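Local coordinates for protein angiogenin-1 (Salmo salar, PDB 7BFK) that belongs to the secreted pancreatic ribonuclease family and probably cleaves RNA as an endonuclease, at residues 53-58 with 108-113; 69-74 with 100-105. One frame throughout, in Å; residues are numbered along the deposited sequence.

Interaction 1. Residues 53-58 with 108-113; sequences QVQAIC and DGKFPV
The carboxamide of Gln55 approaches the ring of Phe111 obliquely, with NE2 4.0 Å from CD1 of that ring, while CG of Lys110 lies over one ring face, 3.7 Å above the plane and offset toward the rim. The aromatic ring belongs to a two-residue beta hairpin of the ribonuclease A fold, closed by a type II' turn from Asp108 to Phe111, with Gly109 supplying the positive phi this turn needs. Facing it are residues 53-58, on helix 51-55 and running on with helical backbone angles. A hairpin held against a helical segment illustrates how one long polar side chain can serve a turn carbonyl. Gln55 sets CG opposite its backbone N (chi1 -179°) and runs on extended, lying side by side with Lys110 and pointing the same way. From there Gln55 NE2 donates to Lys110 O at 3.2 Å, moderately bent. The acceptor lies nearly in the Gln55 amide plane, but the donor sits above the carbonyl plane of Lys110. The same oxygen comes close to Gln55 CG, and Gln55 NE2 also rests 3.6 Å from Lys110 CD. An alanine in place of Gln55 would probably leave the Lys110 carbonyl without this donor and open a gap beside the lysine's methylenes and the Phe111 ring. Tyr7 of helix 5-14 touches both Gln55 and Pro112, and Lys110 NZ makes a long, weak ion pair with Asp2. Beyond the amide the contact turns apolar: Val54 CG1 lies 4.3 Å from Pro112 CG, which also comes 3.7 Å from Val54 O. Cys58, disulfide-bonded to Cys107, turns its sulfur to the same proline, and SG settles 3.6 Å from CD of Pro112.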
ATOM      1  N   GLN A  53       9.316   8.225  -6.509  1.00 35.68           N
ATOM      2  CA  GLN A  53      10.212   7.414  -5.647  1.00 39.06           C
ATOM      3  C   GLN A  53       9.738   5.962  -5.680  1.00 36.82           C
ATOM      4  O   GLN A  53      10.575   5.048  -5.637  1.00 35.79           O
ATOM      5  CB  GLN A  53      10.197   7.890  -4.194  1.00 46.02           C
ATOM      6  CG  GLN A  53      10.527   9.370  -3.976  1.00 51.54           C
ATOM      7  CD  GLN A  53      10.667   9.683  -2.502  1.00 59.90           C
ATOM      8  OE1 GLN A  53      10.093  10.647  -1.977  1.00 65.82           O
ATOM      9  NE2 GLN A  53      11.432   8.851  -1.807  1.00 56.87           N
ATOM     10  N   VAL A  54       8.430   5.752  -5.700  1.00 32.32           N
ATOM     11  CA  VAL A  54       7.858   4.381  -5.697  1.00 32.02           C
ATOM     12  C   VAL A  54       7.931   3.813  -7.119  1.00 31.13           C
ATOM     13  O   VAL A  54       8.261   2.618  -7.236  1.00 29.73           O
ATOM     14  CB  VAL A  54       6.434   4.345  -5.107  1.00 33.69           C
ATOM     15  CG1 VAL A  54       5.908   2.924  -5.032  1.00 31.81           C
ATOM     16  CG2 VAL A  54       6.381   4.999  -3.730  1.00 34.32           C
ATOM     17  N   GLN A  55       7.661   4.618  -8.161  1.00 33.65           N
ATOM     18  CA  GLN A  55       7.707   4.123  -9.561  1.00 33.24           C
ATOM     19  C   GLN A  55       9.142   3.653  -9.844  1.00 33.41           C
ATOM     20  O   GLN A  55       9.307   2.616 -10.510  1.00 35.03           O
ATOM     21  CB  GLN A  55       7.230   5.167 -10.574  1.00 37.62           C
ATOM     22  CG  GLN A  55       7.267   4.650 -12.014  1.00 41.84           C
ATOM     23  CD  GLN A  55       6.643   5.576 -13.034  1.00 44.50           C
ATOM     24  OE1 GLN A  55       6.668   6.800 -12.907  1.00 48.33           O
ATOM     25  NE2 GLN A  55       6.062   4.983 -14.068  1.00 55.02           N
ATOM     26  N   ALA A  56      10.130   4.340  -9.278  1.00 33.84           N
ATOM     27  CA  ALA A  56      11.568   4.047  -9.477  1.00 35.64           C
ATOM     28  C   ALA A  56      11.897   2.608  -9.044  1.00 36.59           C
ATOM     29  O   ALA A  56      12.873   2.060  -9.564  1.00 39.00           O
ATOM     30  CB  ALA A  56      12.409   5.059  -8.730  1.00 38.85           C
ATOM     31  N   ILE A  57      11.136   2.020  -8.112  1.00 33.79           N
ATOM     32  CA  ILE A  57      11.370   0.619  -7.636  1.00 32.47           C
ATOM     33  C   ILE A  57      11.342  -0.323  -8.847  1.00 31.74           C
ATOM     34  O   ILE A  57      12.080  -1.335  -8.847  1.00 34.95           O
ATOM     35  CB  ILE A  57      10.336   0.202  -6.569  1.00 27.56           C
ATOM     36  CG1 ILE A  57      10.496   1.016  -5.287  1.00 27.54           C
ATOM     37  CG2 ILE A  57      10.426  -1.294  -6.289  1.00 27.74           C
ATOM     38  CD1 ILE A  57       9.335   0.890  -4.321  1.00 28.40           C
ATOM     39  N   CYS A  58      10.524   0.018  -9.831  1.00 33.94           N
ATOM     40  CA  CYS A  58      10.292  -0.769 -11.062  1.00 35.67           C
ATOM     41  C   CYS A  58      11.341  -0.421 -12.133  1.00 39.31           C
ATOM     42  O   CYS A  58      11.508  -1.226 -13.038  1.00 43.81           O
ATOM     43  CB  CYS A  58       8.885  -0.517 -11.600  1.00 35.31           C
ATOM     44  SG  CYS A  58       7.546  -1.025 -10.479  1.00 35.75           S
ATOM     45  N   ASP A 108       4.360  -3.904 -13.230  1.00 44.94           N
ATOM     46  CA  ASP A 108       3.876  -4.211 -14.596  1.00 43.52           C
ATOM     47  C   ASP A 108       4.677  -3.285 -15.495  1.00 42.96           C
ATOM     48  O   ASP A 108       4.302  -2.091 -15.626  1.00 45.88           O
ATOM     49  CB  ASP A 108       2.367  -4.025 -14.727  1.00 43.80           C
ATOM     50  CG  ASP A 108       1.809  -4.640 -16.002  1.00 51.92           C
ATOM     51  OD1 ASP A 108       2.600  -4.896 -16.924  1.00 48.44           O
ATOM     52  OD2 ASP A 108       0.603  -4.881 -16.045  1.00 57.38           O
ATOM     53  N   GLY A 109       5.788  -3.772 -16.026  1.00 43.41           N
ATOM     54  CA  GLY A 109       6.716  -2.908 -16.764  1.00 41.34           C
ATOM     55  C   GLY A 109       7.235  -1.851 -15.812  1.00 40.31           C
ATOM     56  O   GLY A 109       7.685  -2.238 -14.718  1.00 40.02           O
ATOM     57  N   LYS A 110       7.080  -0.567 -16.154  1.00 40.12           N
ATOM     58  CA  LYS A 110       7.597   0.573 -15.353  1.00 43.95           C
ATOM     59  C   LYS A 110       6.610   0.978 -14.248  1.00 40.12           C
ATOM     60  O   LYS A 110       6.937   1.952 -13.541  1.00 39.88           O
ATOM     61  CB  LYS A 110       7.836   1.799 -16.240  1.00 50.23           C
ATOM     62  CG  LYS A 110       6.570   2.504 -16.727  1.00 57.12           C
ATOM     63  CD  LYS A 110       6.807   3.872 -17.365  1.00 62.58           C
ATOM     64  CE  LYS A 110       7.151   3.810 -18.836  1.00 66.55           C
ATOM     65  NZ  LYS A 110       5.967   3.467 -19.658  1.00 66.65           N
ATOM     66  N   PHE A 111       5.485   0.262 -14.091  1.00 37.46           N
ATOM     67  CA  PHE A 111       4.359   0.647 -13.193  1.00 39.40           C
ATOM     68  C   PHE A 111       4.143  -0.289 -12.007  1.00 35.89           C
ATOM     69  O   PHE A 111       3.818  -1.463 -12.160  1.00 37.41           O
ATOM     70  CB  PHE A 111       3.021   0.658 -13.945  1.00 39.11           C
ATOM     71  CG  PHE A 111       2.909   1.681 -15.043  1.00 43.67           C
ATOM     72  CD1 PHE A 111       2.697   3.020 -14.747  1.00 39.61           C
ATOM     73  CD2 PHE A 111       2.977   1.301 -16.380  1.00 43.65           C
ATOM     74  CE1 PHE A 111       2.583   3.963 -15.759  1.00 41.40           C
ATOM     75  CE2 PHE A 111       2.855   2.244 -17.389  1.00 41.38           C
ATOM     76  CZ  PHE A 111       2.664   3.574 -17.078  1.00 42.52           C
ATOM     77  N   PRO A 112       4.282   0.232 -10.770  1.00 33.63           N
ATOM     78  CA  PRO A 112       3.825  -0.480  -9.588  1.00 32.83           C
ATOM     79  C   PRO A 112       2.329  -0.766  -9.767  1.00 32.76           C
ATOM     80  O   PRO A 112       1.628   0.115 -10.258  1.00 33.45           O
ATOM     81  CB  PRO A 112       4.054   0.511  -8.439  1.00 32.01           C
ATOM     82  CG  PRO A 112       5.168   1.401  -8.943  1.00 33.63           C
ATOM     83  CD  PRO A 112       4.950   1.502 -10.443  1.00 34.94           C
ATOM     84  N   VAL A 113       1.880  -1.960  -9.384  1.00 31.87           N
ATOM     85  CA  VAL A 113       0.453  -2.385  -9.498  1.00 35.40           C
ATOM     86  C   VAL A 113       0.065  -3.248  -8.309  1.00 34.78           C
ATOM     87  O   VAL A 113       0.941  -3.877  -7.711  1.00 40.11           O
ATOM     88  CB  VAL A 113       0.205  -3.146 -10.824  1.00 35.06           C
ATOM     89  CG1 VAL A 113       0.306  -2.222 -12.010  1.00 37.06           C
ATOM     90  CG2 VAL A 113       1.159  -4.318 -10.990  1.00 38.63           C
TER

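Interaction 2. Residues 69-74 with 100-105; sequences LVQSNK and TKKVII
Ser72 and Val103 meet where an antiparallel strand pair changes from backbone to side-chain bonding. Ser72 N donates to Val103 O as a regular pair would, yet the return bond from Val103 N goes to Ser72 OG, at 3.0 Å, instead of the Ser72 carbonyl. The hydroxyl reaches this place because OG stands between its own backbone N and carbonyl carbon (chi1 67°). Ser72 OG also donates to Lys74 O at 2.8 Å, so two bonds fix its rotation and tie Ser72 and Lys74 together. A serine side chain thus stands in for a main-chain acceptor at this pair. Ser72 O itself lies under the methylenes of Lys102, with Lys102 CD 3.3 Å away. The lysine runs out extended, CG opposite the carbonyl carbon, and bends only at its last torsion, which carries the amino end toward Asn73 O. Gln71 crosses it obliquely, NE2 resting 3.8 Å from Lys102 CD. Ile104 divides its branches between two neighbours: CG2 packs against Leu69 CB at 4.0 Å, and CG1 meets Gln71 CB at 4.2 Å. On the other face lie Val70 and Ile105, whose backbones are bonded both ways, Val70 N to Ile105 O and Ile105 N to Val70 O. The short strand axes run antiparallel at 162°. Within the sheet of the ribonuclease A fold, strand 69-72 is flanked by strand 93-108 and, through Gln71 and Thr63, by strand 62-64. Thr124 of strand 122-124 touches Gln71, Lys102 and Ile104, whereas Val103 packs on Phe76 and Val78 of strand 76-85, and Ile57 of segment 53-58 touches Ser72 and Val103.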
ATOM      1  N   LEU A  69       7.397  -9.811  -8.266  1.00 47.77           N
ATOM      2  CA  LEU A  69       7.623  -9.051  -7.010  1.00 39.75           C
ATOM      3  C   LEU A  69       9.006  -8.406  -7.053  1.00 40.59           C
ATOM      4  O   LEU A  69      10.001  -9.082  -7.440  1.00 34.31           O
ATOM      5  CB  LEU A  69       7.445  -9.949  -5.783  1.00 43.63           C
ATOM      6  CG  LEU A  69       6.032 -10.500  -5.575  1.00 44.82           C
ATOM      7  CD1 LEU A  69       5.978 -11.407  -4.360  1.00 46.27           C
ATOM      8  CD2 LEU A  69       5.026  -9.379  -5.434  1.00 49.57           C
ATOM      9  N   VAL A  70       9.059  -7.133  -6.661  1.00 32.71           N
ATOM     10  CA  VAL A  70      10.294  -6.325  -6.628  1.00 32.87           C
ATOM     11  C   VAL A  70      10.413  -5.723  -5.232  1.00 34.72           C
ATOM     12  O   VAL A  70       9.407  -5.186  -4.720  1.00 30.38           O
ATOM     13  CB  VAL A  70      10.263  -5.251  -7.724  1.00 36.97           C
ATOM     14  CG1 VAL A  70      11.592  -4.532  -7.834  1.00 38.46           C
ATOM     15  CG2 VAL A  70       9.862  -5.850  -9.068  1.00 42.07           C
ATOM     16  N   GLN A  71      11.587  -5.852  -4.635  1.00 33.35           N
ATOM     17  CA  GLN A  71      11.921  -5.294  -3.311  1.00 31.16           C
ATOM     18  C   GLN A  71      12.686  -4.000  -3.544  1.00 33.95           C
ATOM     19  O   GLN A  71      13.661  -4.019  -4.312  1.00 32.76           O
ATOM     20  CB  GLN A  71      12.705  -6.338  -2.525  1.00 35.74           C
ATOM     21  CG  GLN A  71      13.323  -5.836  -1.242  1.00 35.49           C
ATOM     22  CD  GLN A  71      13.996  -6.958  -0.502  1.00 40.11           C
ATOM     23  OE1 GLN A  71      13.437  -8.038  -0.332  1.00 45.84           O
ATOM     24  NE2 GLN A  71      15.190  -6.686  -0.014  1.00 44.85           N
ATOM     25  N   SER A  72      12.252  -2.904  -2.943  1.00 29.75           N
ATOM     26  CA  SER A  72      12.949  -1.609  -3.053  1.00 29.23           C
ATOM     27  C   SER A  72      14.375  -1.759  -2.490  1.00 32.23           C
ATOM     28  O   SER A  72      14.578  -2.492  -1.484  1.00 27.93           O
ATOM     29  CB  SER A  72      12.164  -0.503  -2.367  1.00 28.66           C
ATOM     30  OG  SER A  72      12.146  -0.715  -0.980  1.00 26.49           O
ATOM     31  N   ASN A  73      15.344  -1.105  -3.125  1.00 32.70           N
ATOM     32  CA  ASN A  73      16.761  -1.156  -2.708  1.00 34.46           C
ATOM     33  C   ASN A  73      16.969  -0.188  -1.548  1.00 36.17           C
ATOM     34  O   ASN A  73      17.946  -0.353  -0.813  1.00 39.96           O
ATOM     35  CB  ASN A  73      17.687  -0.874  -3.888  1.00 34.75           C
ATOM     36  CG  ASN A  73      17.696  -2.007  -4.879  1.00 36.73           C
ATOM     37  OD1 ASN A  73      17.436  -3.152  -4.522  1.00 36.70           O
ATOM     38  ND2 ASN A  73      18.005  -1.695  -6.124  1.00 41.58           N
ATOM     39  N   LYS A  74      16.078   0.787  -1.383  1.00 33.54           N
ATOM     40  CA  LYS A  74      16.157   1.724  -0.240  1.00 34.72           C
ATOM     41  C   LYS A  74      14.935   1.517   0.640  1.00 32.67           C
ATOM     42  O   LYS A  74      13.870   1.138   0.161  1.00 32.39           O
ATOM     43  CB  LYS A  74      16.325   3.167  -0.725  1.00 42.71           C
ATOM     44  CG  LYS A  74      17.619   3.409  -1.494  1.00 47.73           C
ATOM     45  CD  LYS A  74      17.923   4.859  -1.767  1.00 59.70           C
ATOM     46  CE  LYS A  74      18.385   5.615  -0.538  1.00 67.14           C
ATOM     47  NZ  LYS A  74      19.724   5.166  -0.081  1.00 71.10           N
ATOM     48  N   THR A 100      10.206   1.637   9.277  1.00 30.58           N
ATOM     49  CA  THR A 100      11.120   1.994   8.190  1.00 33.36           C
ATOM     50  C   THR A 100      11.544   0.679   7.556  1.00 32.87           C
ATOM     51  O   THR A 100      12.257  -0.077   8.216  1.00 33.70           O
ATOM     52  CB  THR A 100      12.292   2.847   8.677  1.00 34.84           C
ATOM     53  OG1 THR A 100      11.748   3.971   9.372  1.00 36.95           O
ATOM     54  CG2 THR A 100      13.140   3.302   7.518  1.00 35.27           C
ATOM     55  N   LYS A 101      11.101   0.410   6.333  1.00 29.75           N
ATOM     56  CA  LYS A 101      11.339  -0.917   5.713  1.00 28.96           C
ATOM     57  C   LYS A 101      11.446  -0.825   4.201  1.00 27.05           C
ATOM     58  O   LYS A 101      10.903   0.121   3.597  1.00 25.86           O
ATOM     59  CB  LYS A 101      10.208  -1.871   6.130  1.00 35.57           C
ATOM     60  CG  LYS A 101      10.303  -2.292   7.592  1.00 40.33           C
ATOM     61  CD  LYS A 101       9.723  -3.614   7.934  1.00 49.83           C
ATOM     62  CE  LYS A 101      10.069  -4.044   9.347  1.00 53.05           C
ATOM     63  NZ  LYS A 101      11.499  -4.404   9.472  1.00 59.48           N
ATOM     64  N   LYS A 102      12.191  -1.752   3.617  1.00 28.16           N
ATOM     65  CA  LYS A 102      12.180  -1.949   2.159  1.00 30.16           C
ATOM     66  C   LYS A 102      10.775  -2.473   1.875  1.00 27.71           C
ATOM     67  O   LYS A 102      10.235  -3.217   2.740  1.00 27.61           O
ATOM     68  CB  LYS A 102      13.291  -2.895   1.713  1.00 30.46           C
ATOM     69  CG  LYS A 102      14.687  -2.401   2.072  1.00 37.60           C
ATOM     70  CD  LYS A 102      15.801  -3.203   1.464  1.00 41.56           C
ATOM     71  CE  LYS A 102      17.140  -2.926   2.106  1.00 48.08           C
ATOM     72  NZ  LYS A 102      17.275  -1.498   2.456  1.00 56.11           N
ATOM     73  N   VAL A 103      10.181  -2.064   0.768  1.00 27.18           N
ATOM     74  CA  VAL A 103       8.804  -2.500   0.418  1.00 25.53           C
ATOM     75  C   VAL A 103       8.891  -3.511  -0.726  1.00 27.33           C
ATOM     76  O   VAL A 103       9.880  -3.480  -1.509  1.00 28.93           O
ATOM     77  CB  VAL A 103       7.917  -1.304   0.073  1.00 25.92           C
ATOM     78  CG1 VAL A 103       7.732  -0.406   1.282  1.00 27.35           C
ATOM     79  CG2 VAL A 103       8.477  -0.527  -1.111  1.00 28.61           C
ATOM     80  N   ILE A 104       7.942  -4.431  -0.765  1.00 27.34           N
ATOM     81  CA  ILE A 104       7.844  -5.446  -1.833  1.00 26.65           C
ATOM     82  C   ILE A 104       6.541  -5.203  -2.571  1.00 28.70           C
ATOM     83  O   ILE A 104       5.485  -5.298  -1.953  1.00 25.90           O
ATOM     84  CB  ILE A 104       7.961  -6.860  -1.276  1.00 30.39           C
ATOM     85  CG1 ILE A 104       9.183  -7.003  -0.364  1.00 30.64           C
ATOM     86  CG2 ILE A 104       7.978  -7.833  -2.442  1.00 30.86           C
ATOM     87  CD1 ILE A 104       9.139  -8.209   0.550  1.00 36.98           C
ATOM     88  N   ILE A 105       6.640  -4.885  -3.850  1.00 27.00           N
ATOM     89  CA  ILE A 105       5.474  -4.540  -4.700  1.00 29.44           C
ATOM     90  C   ILE A 105       5.526  -5.380  -5.971  1.00 34.80           C
ATOM     91  O   ILE A 105       6.528  -6.045  -6.207  1.00 30.31           O
ATOM     92  CB  ILE A 105       5.495  -3.044  -5.035  1.00 29.29           C
ATOM     93  CG1 ILE A 105       6.647  -2.702  -5.986  1.00 30.63           C
ATOM     94  CG2 ILE A 105       5.540  -2.215  -3.767  1.00 29.75           C
ATOM     95  CD1 ILE A 105       6.634  -1.283  -6.477  1.00 31.26           C
TER

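How the interactions relate
From the N terminus the chain passes helices 5-14 and 24-32 and strand 43-47 before segment 53-58 on helix 51-55, then strands 62-64 and 69-72. It next runs through strand 76-85 into the long strand 93-108, whose residues 100-105 close the inner loop at interaction 2. Only afterwards do the turn and second strand at 108-113 close the outer loop at interaction 1. The two loops therefore nest and do not cross. Their centres lie 11 Å apart, and they meet directly: Ile57 packs on Val70, Ser72 and Val103, while Pro112 CB lies 3.7 Å from Ile105 CD1. Together they tie the segment on helix 51-55 to the antiparallel sheet through strands 69-72, 93-108 and 111-113.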